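Local coordinates for protein methylmalonyl-CoA carboxyltransferase 5S subunit (Propionibacterium freudenreichii subsp. shermanii, PDB 1RQB) that transfers a carboxyl group from the biotin of the 1.3S subunit to pyruvate, forming oxaloacetate, with one cobalt ion bound per subunit, at residues K288-D291 against H292-I296; G182-L185 against D186-A189; P461-F464 against E465-E469. All coordinates share one frame; numbering follows the deposited sequence.

Contact 1 of 3, residues K288-D291 against H292-I296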
loop_
_atom_site.group_PDB
_atom_site.type_symbol
_atom_site.label_atom_id
_atom_site.label_comp_id
_atom_site.label_asym_id
_atom_site.label_seq_id
_atom_site.Cartn_x
_atom_site.Cartn_y
_atom_site.Cartn_z
ATOM N N LYS A 288 9.997 1.233 -17.487
ATOM C CA LYS A 288 10.785 0.092 -17.975
ATOM C C LYS A 288 11.308 -0.737 -16.799
ATOM O O LYS A 288 11.338 -1.965 -16.857
ATOM C CB LYS A 288 11.978 0.561 -18.821
ATOM C CG LYS A 288 11.604 1.317 -20.081
ATOM C CD LYS A 288 12.865 1.684 -20.858
ATOM C CE LYS A 288 12.552 2.531 -22.082
ATOM N NZ LYS A 288 11.527 1.908 -22.970
ATOM N N ILE A 289 11.743 -0.068 -15.742
ATOM C CA ILE A 289 12.254 -0.784 -14.564
ATOM C C ILE A 289 11.106 -1.565 -13.920
ATOM O O ILE A 289 11.250 -2.727 -13.543
ATOM C CB ILE A 289 12.845 0.220 -13.544
ATOM C CG1 ILE A 289 14.010 0.970 -14.195
ATOM C CG2 ILE A 289 13.316 -0.510 -12.274
ATOM C CD1 ILE A 289 14.382 2.271 -13.479
ATOM N N ARG A 290 9.955 -0.910 -13.810
ATOM C CA ARG A 290 8.778 -1.541 -13.199
ATOM C C ARG A 290 8.413 -2.829 -13.942
ATOM O O ARG A 290 8.216 -3.875 -13.327
ATOM C CB ARG A 290 7.570 -0.608 -13.256
ATOM C CG ARG A 290 6.358 -1.222 -12.595
ATOM C CD ARG A 290 5.142 -0.339 -12.730
ATOM N NE ARG A 290 4.625 -0.320 -14.089
ATOM C CZ ARG A 290 3.691 -1.158 -14.530
ATOM N NH1 ARG A 290 3.186 -2.075 -13.706
ATOM N NH2 ARG A 290 3.251 -1.073 -15.782
ATOM N N ASP A 291 8.304 -2.733 -15.265
ATOM C CA ASP A 291 7.921 -3.877 -16.105
ATOM C C ASP A 291 8.969 -4.985 -16.006
ATOM O O ASP A 291 8.646 -6.173 -16.018
ATOM C CB ASP A 291 7.743 -3.424 -17.560
ATOM C CG ASP A 291 6.421 -2.689 -17.780
ATOM O OD1 ASP A 291 5.635 -2.588 -16.811
ATOM O OD2 ASP A 291 6.165 -2.223 -18.913
ATOM N N HIS A 292 10.225 -4.593 -15.892
ATOM C CA HIS A 292 11.295 -5.594 -15.779
ATOM C C HIS A 292 11.072 -6.463 -14.541
ATOM O O HIS A 292 11.077 -7.691 -14.619
ATOM C CB HIS A 292 12.649 -4.908 -15.637
ATOM C CG HIS A 292 13.774 -5.870 -15.434
ATOM N ND1 HIS A 292 14.414 -6.492 -16.483
ATOM C CD2 HIS A 292 14.321 -6.378 -14.304
ATOM C CE1 HIS A 292 15.306 -7.346 -16.010
ATOM N NE2 HIS A 292 15.268 -7.298 -14.691
ATOM N N PHE A 293 10.882 -5.827 -13.389
ATOM C CA PHE A 293 10.734 -6.611 -12.155
ATOM C C PHE A 293 9.352 -7.259 -12.046
ATOM O O PHE A 293 9.201 -8.274 -11.369
ATOM C CB PHE A 293 11.066 -5.760 -10.932
ATOM C CG PHE A 293 12.543 -5.494 -10.794
ATOM C CD1 PHE A 293 13.085 -4.281 -11.192
ATOM C CD2 PHE A 293 13.404 -6.514 -10.381
ATOM C CE1 PHE A 293 14.478 -4.078 -11.193
ATOM C CE2 PHE A 293 14.796 -6.330 -10.380
ATOM C CZ PHE A 293 15.334 -5.109 -10.789
ATOM N N LYS A 294 8.352 -6.702 -12.712
ATOM C CA LYS A 294 7.011 -7.299 -12.647
ATOM C C LYS A 294 7.051 -8.696 -13.271
ATOM O O LYS A 294 6.380 -9.619 -12.811
ATOM C CB LYS A 294 5.995 -6.433 -13.398
ATOM C CG LYS A 294 4.593 -7.029 -13.348
ATOM C CD LYS A 294 3.563 -6.184 -14.079
ATOM C CE LYS A 294 2.185 -6.842 -13.988
ATOM N NZ LYS A 294 1.792 -7.203 -12.581
ATOM N N ALA A 295 7.860 -8.848 -14.309
ATOM C CA ALA A 295 7.983 -10.129 -15.019
ATOM C C ALA A 295 8.828 -11.126 -14.222
ATOM O O ALA A 295 8.652 -12.337 -14.341
ATOM C CB ALA A 295 8.620 -9.889 -16.398
ATOM N N ILE A 296 9.722 -10.625 -13.381
ATOM C CA ILE A 296 10.632 -11.496 -12.623
ATOM C C ILE A 296 10.087 -11.894 -11.249
ATOM O O ILE A 296 10.337 -13.004 -10.780
ATOM C CB ILE A 296 11.996 -10.773 -12.447
ATOM C CG1 ILE A 296 12.806 -10.926 -13.733
ATOM C CG2 ILE A 296 12.743 -11.279 -11.204
ATOM C CD1 ILE A 296 14.052 -10.102 -13.757
#
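Ile289 and Phe293, one helical turn apart, lie side by side and point the same way, and the branch methyl CG2 of Ile289 meets the rim of the aromatic ring in its plane, 3.9 Å from Phe293 CE1. The isoleucine's first torsion explains the choice of branch: CG1 stands beside the backbone N (chi1 -61°), which leaves CG2 anti to that N and directed along the helix at the phenylalanine. One face of the Phe293 ring is covered by its chain neighbour, with His292 CD2 3.7 Å above the plane and over the ring centre. His292 NE2 is hydrogen-bonded to the backbone O of Asp48.

Both segments belong to helix 283-296, which follows the short strand 277-278 and packs against helices 31-39 and 53-58 of the TIM-barrel part. The regular i to i+4 pattern is plain in Phe293 N to Ile289 O, 3.1 Å, and in Lys294 N to Arg290 O, 2.9 Å. Phe293 also packs on Val31 and Leu32 of helix 31-39, and its side chain is about 7 Å from that of His36, a substrate-binding residue.

On another side of the helix the Arg290 chain bends at chi3 (72°), bringing NH1 to 4.1 Å from Lys294 CD as the two chains run alongside. Arg290 NH2 makes a salt bridge of 3.0 Å with Asp291 OD1, but the carboxylate oxygen stands over one guanidinium face, offset toward its rim, so the attraction is one of charge without a directed N-H. Lys294 NZ is hydrogen-bonded to Thr307 OG1 of the second subunit.

Contact 2 of 3, residues G182-L185 against D186-A189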
loop_
_atom_site.group_PDB
_atom_site.type_symbol
_atom_site.label_atom_id
_atom_site.label_comp_id
_atom_site.label_asym_id
_atom_site.label_seq_id
_atom_site.Cartn_x
_atom_site.Cartn_y
_atom_site.Cartn_z
ATOM N N GLY A 182 23.454 15.472 16.148
ATOM C CA GLY A 182 24.610 16.316 16.430
ATOM C C GLY A 182 25.880 15.509 16.630
ATOM O O GLY A 182 26.954 15.897 16.172
ATOM N N GLN A 183 25.761 14.383 17.324
ATOM C CA GLN A 183 26.924 13.516 17.561
ATOM C C GLN A 183 27.411 12.931 16.234
ATOM O O GLN A 183 28.612 12.772 16.022
ATOM C CB GLN A 183 26.566 12.391 18.527
ATOM C CG GLN A 183 26.195 12.889 19.915
ATOM C CD GLN A 183 25.650 11.795 20.798
ATOM O OE1 GLN A 183 24.600 11.217 20.520
ATOM N NE2 GLN A 183 26.358 11.505 21.877
ATOM N N LEU A 184 26.484 12.623 15.332
ATOM C CA LEU A 184 26.885 12.055 14.036
ATOM C C LEU A 184 27.590 13.122 13.194
ATOM O O LEU A 184 28.599 12.849 12.546
ATOM C CB LEU A 184 25.661 11.512 13.298
ATOM C CG LEU A 184 25.030 10.305 13.991
ATOM C CD1 LEU A 184 23.727 9.922 13.296
ATOM C CD2 LEU A 184 26.017 9.143 13.967
ATOM N N LEU A 185 27.056 14.339 13.190
ATOM C CA LEU A 185 27.689 15.418 12.418
ATOM C C LEU A 185 29.080 15.703 12.988
ATOM O O LEU A 185 30.003 16.046 12.250
ATOM C CB LEU A 185 26.854 16.693 12.493
ATOM C CG LEU A 185 25.501 16.679 11.794
ATOM C CD1 LEU A 185 24.701 17.893 12.247
ATOM C CD2 LEU A 185 25.693 16.675 10.271
ATOM N N ASP A 186 29.230 15.553 14.300
ATOM C CA ASP A 186 30.518 15.819 14.960
ATOM C C ASP A 186 31.567 14.782 14.556
ATOM O O ASP A 186 32.763 15.069 14.578
ATOM C CB ASP A 186 30.366 15.830 16.486
ATOM C CG ASP A 186 29.694 17.090 16.994
ATOM O OD1 ASP A 186 29.615 18.078 16.227
ATOM O OD2 ASP A 186 29.254 17.097 18.166
HETATM N N MSE A 187 31.136 13.578 14.193
HETATM C CA MSE A 187 32.121 12.565 13.790
HETATM C C MSE A 187 32.265 12.511 12.268
HETATM O O MSE A 187 32.604 11.475 11.700
HETATM C CB MSE A 187 31.788 11.198 14.383
HETATM C CG MSE A 187 30.422 10.647 14.093
HETATM SE SE MSE A 187 30.227 9.008 15.121
HETATM C CE MSE A 187 30.380 9.736 16.905
ATOM N N GLY A 188 31.996 13.647 11.623
ATOM C CA GLY A 188 32.170 13.769 10.183
ATOM C C GLY A 188 31.106 13.360 9.182
ATOM O O GLY A 188 31.384 13.337 7.984
ATOM N N ALA A 189 29.897 13.056 9.638
ATOM C CA ALA A 189 28.834 12.632 8.715
ATOM C C ALA A 189 28.586 13.696 7.644
ATOM O O ALA A 189 28.492 14.889 7.932
ATOM C CB ALA A 189 27.532 12.356 9.494
HETATM O O HOH W 1 29.963 16.545 9.654
#
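Ala189 N reaches back to Leu184 O at 3.2 Å, and inside that loop Gly188 N bonds to Leu185 O, also at 3.2 Å. This nested pair is a Schellman motif ending helix 174-186, with Gly188 as the C-prime residue at positive phi (85°). The outer bond is fairly straight (158°), whereas Gly188 N sits well above the carbonyl plane of Leu185. Just before the cap, Asp186 N to Gly182 O (3.0 Å) is still a regular helical bond; Met187 N then makes two weak ones, to Gln183 O and Leu184 O. A water donates to both Leu185 O (2.6 Å) and Ala189 O, bridging the turn.

Apolar contacts are looser. Leu184 CB faces Ala189 CB at 4.3 Å, and Leu184 CD2 lies 4.4 Å from SE of the selenomethionine Met187. That side chain starts with CG between its backbone N and carbonyl carbon (chi1 56°), which sets CG 3.3 Å from Leu184 O. Leu184 and Met187 both continue onto Met150 of helix 144-155.

Leu184 O and Leu185 O thus accept from backbone N atoms of the cap, Leu185 O also from water, as the chain leaves the helix for strand 191-193 of the barrel.

Contact 3 of 3, residues P461-F464 against E465-E469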
loop_
_atom_site.group_PDB
_atom_site.type_symbol
_atom_site.label_atom_id
_atom_site.label_comp_id
_atom_site.label_asym_id
_atom_site.label_seq_id
_atom_site.Cartn_x
_atom_site.Cartn_y
_atom_site.Cartn_z
ATOM N N PRO A 461 34.325 -21.573 3.795
ATOM C CA PRO A 461 34.894 -22.823 3.268
ATOM C C PRO A 461 34.097 -23.454 2.123
ATOM O O PRO A 461 34.654 -23.809 1.085
ATOM C CB PRO A 461 34.934 -23.730 4.497
ATOM C CG PRO A 461 35.184 -22.755 5.610
ATOM C CD PRO A 461 34.221 -21.629 5.262
ATOM N N VAL A 462 32.793 -23.600 2.325
ATOM C CA VAL A 462 31.926 -24.210 1.306
ATOM C C VAL A 462 31.861 -23.312 0.069
ATOM O O VAL A 462 31.949 -23.786 -1.063
ATOM C CB VAL A 462 30.501 -24.428 1.848
ATOM C CG1 VAL A 462 29.573 -24.886 0.722
ATOM C CG2 VAL A 462 30.526 -25.473 2.950
ATOM N N PHE A 463 31.725 -22.011 0.279
ATOM C CA PHE A 463 31.627 -21.082 -0.857
ATOM C C PHE A 463 32.888 -21.136 -1.723
ATOM O O PHE A 463 32.803 -21.253 -2.945
ATOM C CB PHE A 463 31.399 -19.648 -0.369
ATOM C CG PHE A 463 31.458 -18.628 -1.466
ATOM C CD1 PHE A 463 30.610 -18.727 -2.569
ATOM C CD2 PHE A 463 32.384 -17.598 -1.426
ATOM C CE1 PHE A 463 30.691 -17.813 -3.615
ATOM C CE2 PHE A 463 32.474 -16.675 -2.473
ATOM C CZ PHE A 463 31.628 -16.784 -3.565
ATOM N N PHE A 464 34.059 -21.053 -1.099
ATOM C CA PHE A 464 35.322 -21.049 -1.851
ATOM C C PHE A 464 35.460 -22.318 -2.695
ATOM O O PHE A 464 36.033 -22.292 -3.783
ATOM C CB PHE A 464 36.520 -20.956 -0.896
ATOM C CG PHE A 464 36.700 -19.602 -0.252
ATOM C CD1 PHE A 464 37.555 -19.454 0.835
ATOM C CD2 PHE A 464 36.034 -18.479 -0.737
ATOM C CE1 PHE A 464 37.747 -18.206 1.435
ATOM C CE2 PHE A 464 36.219 -17.226 -0.147
ATOM C CZ PHE A 464 37.078 -17.090 0.943
ATOM N N GLU A 465 34.926 -23.428 -2.204
ATOM C CA GLU A 465 35.063 -24.699 -2.930
ATOM C C GLU A 465 34.116 -24.775 -4.131
ATOM O O GLU A 465 34.427 -25.443 -5.116
ATOM C CB GLU A 465 34.772 -25.875 -1.998
ATOM C CG GLU A 465 35.080 -27.227 -2.634
ATOM C CD GLU A 465 34.080 -28.306 -2.265
ATOM O OE1 GLU A 465 33.742 -28.427 -1.066
ATOM O OE2 GLU A 465 33.641 -29.041 -3.176
ATOM N N HIS A 466 32.982 -24.076 -4.079
ATOM C CA HIS A 466 31.979 -24.178 -5.150
ATOM C C HIS A 466 31.884 -22.932 -6.034
ATOM O O HIS A 466 31.226 -22.973 -7.071
ATOM C CB HIS A 466 30.608 -24.427 -4.523
ATOM C CG HIS A 466 30.441 -25.802 -3.957
ATOM N ND1 HIS A 466 30.382 -26.927 -4.750
ATOM C CD2 HIS A 466 30.302 -26.230 -2.681
ATOM C CE1 HIS A 466 30.209 -27.992 -3.986
ATOM N NE2 HIS A 466 30.157 -27.595 -2.727
ATOM N N ARG A 467 32.516 -21.835 -5.636
ATOM C CA ARG A 467 32.420 -20.568 -6.377
ATOM C C ARG A 467 32.666 -20.727 -7.879
ATOM O O ARG A 467 32.032 -20.044 -8.681
ATOM C CB ARG A 467 33.399 -19.529 -5.808
ATOM C CG ARG A 467 33.557 -18.280 -6.697
ATOM C CD ARG A 467 34.360 -17.190 -5.992
ATOM N NE ARG A 467 35.638 -17.679 -5.480
ATOM C CZ ARG A 467 36.370 -17.030 -4.582
ATOM N NH1 ARG A 467 35.945 -15.860 -4.109
ATOM N NH2 ARG A 467 37.512 -17.555 -4.142
ATOM N N ALA A 468 33.584 -21.609 -8.258
ATOM C CA ALA A 468 33.948 -21.815 -9.668
ATOM C C ALA A 468 32.764 -22.275 -10.524
ATOM O O ALA A 468 32.807 -22.152 -11.748
ATOM C CB ALA A 468 35.094 -22.831 -9.765
ATOM N N GLU A 469 31.710 -22.806 -9.911
ATOM C CA GLU A 469 30.540 -23.280 -10.668
ATOM C C GLU A 469 29.741 -22.093 -11.211
ATOM O O GLU A 469 28.916 -22.247 -12.111
ATOM C CB GLU A 469 29.600 -24.094 -9.780
ATOM C CG GLU A 469 30.196 -25.306 -9.113
ATOM C CD GLU A 469 29.261 -25.871 -8.044
ATOM O OE1 GLU A 469 29.639 -26.858 -7.380
ATOM O OE2 GLU A 469 28.144 -25.319 -7.869
HETATM O O HOH W 2 35.707 -22.652 -6.502
#
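Arg467 is set against two phenylalanines of the preceding turn, and it meets them at different angles. Its aliphatic part crosses the Phe463 ring: CB lies over one face in a CH-pi contact, 4.2 Å from the ring centroid, and CD follows at 3.7 Å from Phe463 CZ. The guanidinium is turned 67° from that ring. Against Phe464 the planes are only 24° apart, and Phe464 CD2 lies over a guanidinium face, 3.8 Å from Arg467 NH2. A bend at chi3 (52°) in an otherwise extended arginine turns the charged end back alongside Phe464.

Further round the helix, Val462 CG1 approaches the His466 ring at its edge, in plane, 3.7 Å from CD2. Glu465 OE2 stands above one face of the same imidazole, and His466 ND1 donates to Glu469 OE1 at 2.7 Å, meeting the oxygen from above the carboxylate plane.

The backbone belongs to helix 460-466 of the conserved carboxylase domain. Phe463 O accepts from both Arg467 N (2.8 Å) and His466 N (3.0 Å), while Phe464 O is met by a water that also accepts from Ala468 N, so solvent takes the place of a direct helical bond.

Arg467 NH1 forms salt bridges with Asp449 and Asp82, and NH2 bonds to Gly442 O, joining this region to helix 447-455, to the loop before it and, through Asp82 ahead of helix 83-93, to the barrel part. With aromatic groups against its shaft and one guanidinium face, and two carboxylates at NH1, the arginine is held in position and its charge is probably compensated.

In the fold
The three contacts are separate local features of different helices, with centres 31 to 41 Å apart. Each is partly buried, with a pair of buried residues beside exposed ones. Contact 2 lies on a barrel helix, contact 1 on a helix packed against the barrel's helices 31-39 and 53-58, and contact 3 in the conserved carboxylase domain. Only contact 1 comes near the substrate site or reaches the second subunit; the other two lie away from annotated sites. Their chemistry differs: contact 1 keeps regular helical bonds with apolar packing and charges on different sides, contact 2 is chiefly a backbone cap leading toward a strand, and contact 3 relies on an arginine packed against aromatics.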